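Local coordinates for protein Rd1NTF2_04 (Synthetic construct, PDB 6W3G) that is a de novo designed NTF2-like protein, probably made as a scaffold for varied pocket shapes, at residues R12-E17 against I81-T86. Numbering follows the deposited sequence.
Sequences RKFADE and ISIVFT
The Phe14 ring meets Ile83 at its edge. The methyl CD1 of Ile83 lies close to the ring plane, and Phe14 CD2 is 4.1 Å from Ile83 CD1. One ring face is turned to Ile81, but loosely: Ile81 CD1 stands over that face, 5.1 Å from Phe14 CD2. Other apolar residues also touch the Phe14 side chain. They are Met102 and Ala104 of strand 94-106, Ala111 and Ile113 of strand 111-118, and Leu33 of helix 27-33. The same Ile83 methyl also meets Ala15. Ala15 CB is 3.8 Å from Ile83 CD1, the shorter of the two approaches. Ile83 thus reaches two consecutive helix residues through a single terminal carbon. All three touching residues are buried, and the interaction is entirely apolar. The two segments together bury 131 Å².

The shape of Ile83 accounts for this. CG1 is anti to the carbonyl carbon (chi1 -64°), and CD1 continues the chain fully extended. On the helix side, Phe14 CG is anti to the backbone N (chi1 179°), which brings the CD2 edge of the ring to Ile83 CD1. The small Ala15 side chain probably allows the close approach of helix and strand here, with Ala15 CA 7.6 Å from Ile83 CA. Ala15 touches Ile74 of strand 66-77 as well.

The contact joins the N-terminal helix 11-24 to strand 80-91. In the NTF2-like fold, helices pack against the concave face of a strongly curved sheet, and this pair belongs to that interface. Strand 80-91 runs antiparallel between strands 94-106 and 66-77. Ile83 has backbone hydrogen bonds with Met102, and Val84 with Asp72 and His73. Further along the strand, Phe85 meets Phe18 of the same helix, with ring planes inclined at about 60°.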
loop_
_atom_site.group_PDB
_atom_site.type_symbol
_atom_site.label_atom_id
_atom_site.label_comp_id
_atom_site.label_asym_id
_atom_site.label_seq_id
_atom_site.Cartn_x
_atom_site.Cartn_y
_atom_site.Cartn_z
ATOM N N ARG A 12 -7.719 -6.551 9.864
ATOM C CA ARG A 12 -8.490 -5.370 9.482
ATOM C C ARG A 12 -7.851 -4.101 10.036
ATOM O O ARG A 12 -7.784 -3.075 9.343
ATOM C CB ARG A 12 -9.929 -5.522 9.980
ATOM C CG ARG A 12 -10.784 -4.277 9.879
ATOM C CD ARG A 12 -10.926 -3.784 8.451
ATOM N NE ARG A 12 -11.661 -4.731 7.613
ATOM C CZ ARG A 12 -12.011 -4.496 6.353
ATOM N NH1 ARG A 12 -11.707 -3.337 5.772
ATOM N NH2 ARG A 12 -12.676 -5.416 5.668
ATOM N N LYS A 13 -7.378 -4.154 11.280
ATOM C CA LYS A 13 -6.643 -3.027 11.839
ATOM C C LYS A 13 -5.449 -2.683 10.964
ATOM O O LYS A 13 -5.207 -1.512 10.650
ATOM C CB LYS A 13 -6.188 -3.358 13.258
ATOM C CG LYS A 13 -5.328 -2.285 13.908
ATOM C CD LYS A 13 -4.704 -2.806 15.197
ATOM N N PHE A 14 -4.703 -3.708 10.548
ATOM C CA PHE A 14 -3.545 -3.499 9.688
ATOM C C PHE A 14 -3.946 -2.815 8.387
ATOM O O PHE A 14 -3.324 -1.832 7.971
ATOM C CB PHE A 14 -2.862 -4.845 9.433
ATOM C CG PHE A 14 -1.679 -4.753 8.532
ATOM C CD1 PHE A 14 -0.446 -4.387 9.030
ATOM C CD2 PHE A 14 -1.806 -5.021 7.190
ATOM C CE1 PHE A 14 0.634 -4.294 8.205
ATOM C CE2 PHE A 14 -0.720 -4.925 6.355
ATOM C CZ PHE A 14 0.491 -4.559 6.869
ATOM N N ALA A 15 -5.000 -3.313 7.733
ATOM C CA ALA A 15 -5.466 -2.700 6.490
ATOM C C ALA A 15 -5.876 -1.248 6.703
ATOM O O ALA A 15 -5.541 -0.376 5.898
ATOM C CB ALA A 15 -6.640 -3.500 5.923
ATOM N N ASP A 16 -6.598 -0.971 7.792
ATOM C CA ASP A 16 -6.987 0.399 8.111
ATOM C C ASP A 16 -5.766 1.303 8.272
ATOM O O ASP A 16 -5.759 2.444 7.796
ATOM C CB ASP A 16 -7.817 0.436 9.399
ATOM C CG ASP A 16 -9.250 -0.047 9.197
ATOM O OD1 ASP A 16 -9.719 -0.066 8.041
ATOM O OD2 ASP A 16 -9.914 -0.407 10.196
ATOM N N GLU A 17 -4.746 0.825 8.985
ATOM C CA GLU A 17 -3.541 1.626 9.182
ATOM C C GLU A 17 -2.840 1.877 7.859
ATOM O O GLU A 17 -2.337 2.979 7.601
ATOM C CB GLU A 17 -2.601 0.923 10.163
ATOM C CG GLU A 17 -3.053 1.012 11.611
ATOM C CD GLU A 17 -2.144 0.233 12.551
ATOM O OE1 GLU A 17 -1.206 -0.434 12.065
ATOM O OE2 GLU A 17 -2.374 0.280 13.777
ATOM N N ILE A 81 -1.052 -12.683 5.070
ATOM C CA ILE A 81 -2.172 -11.764 4.928
ATOM C C ILE A 81 -2.155 -11.244 3.502
ATOM O O ILE A 81 -1.164 -10.648 3.059
ATOM C CB ILE A 81 -2.078 -10.591 5.912
ATOM C CG1 ILE A 81 -2.022 -11.078 7.352
ATOM C CG2 ILE A 81 -3.233 -9.634 5.681
ATOM C CD1 ILE A 81 -1.641 -9.996 8.328
ATOM N N SER A 82 -3.247 -11.449 2.776
ATOM C CA SER A 82 -3.348 -10.950 1.414
ATOM C C SER A 82 -4.435 -9.894 1.375
ATOM O O SER A 82 -5.540 -10.130 1.873
ATOM C CB SER A 82 -3.676 -12.071 0.427
ATOM O OG SER A 82 -3.794 -11.539 -0.884
ATOM N N ILE A 83 -4.115 -8.732 0.817
ATOM C CA ILE A 83 -5.068 -7.630 0.719
ATOM C C ILE A 83 -5.135 -7.183 -0.728
ATOM O O ILE A 83 -4.104 -6.893 -1.339
ATOM C CB ILE A 83 -4.680 -6.456 1.634
ATOM C CG1 ILE A 83 -4.731 -6.910 3.083
ATOM C CG2 ILE A 83 -5.625 -5.260 1.384
ATOM C CD1 ILE A 83 -4.277 -5.882 4.087
ATOM N N VAL A 84 -6.348 -7.155 -1.286
ATOM C CA VAL A 84 -6.604 -6.593 -2.598
ATOM C C VAL A 84 -7.288 -5.261 -2.359
ATOM O O VAL A 84 -8.278 -5.199 -1.614
ATOM C CB VAL A 84 -7.490 -7.502 -3.462
ATOM C CG1 VAL A 84 -7.768 -6.827 -4.784
ATOM C CG2 VAL A 84 -6.832 -8.830 -3.685
ATOM N N PHE A 85 -6.745 -4.198 -2.944
ATOM C CA PHE A 85 -7.352 -2.884 -2.805
ATOM C C PHE A 85 -7.339 -2.174 -4.150
ATOM O O PHE A 85 -6.513 -2.454 -5.023
ATOM C CB PHE A 85 -6.674 -2.057 -1.707
ATOM C CG PHE A 85 -5.223 -1.743 -1.940
ATOM C CD1 PHE A 85 -4.846 -0.536 -2.519
ATOM C CD2 PHE A 85 -4.228 -2.622 -1.534
ATOM C CE1 PHE A 85 -3.528 -0.220 -2.713
ATOM C CE2 PHE A 85 -2.895 -2.306 -1.730
ATOM C CZ PHE A 85 -2.541 -1.103 -2.310
ATOM N N THR A 86 -8.310 -1.302 -4.335
ATOM C CA THR A 86 -8.353 -0.458 -5.519
ATOM C C THR A 86 -8.059 0.974 -5.111
ATOM O O THR A 86 -8.371 1.405 -3.995
ATOM C CB THR A 86 -9.687 -0.584 -6.236
ATOM O OG1 THR A 86 -10.747 -0.511 -5.293
ATOM C CG2 THR A 86 -9.766 -1.900 -6.944
#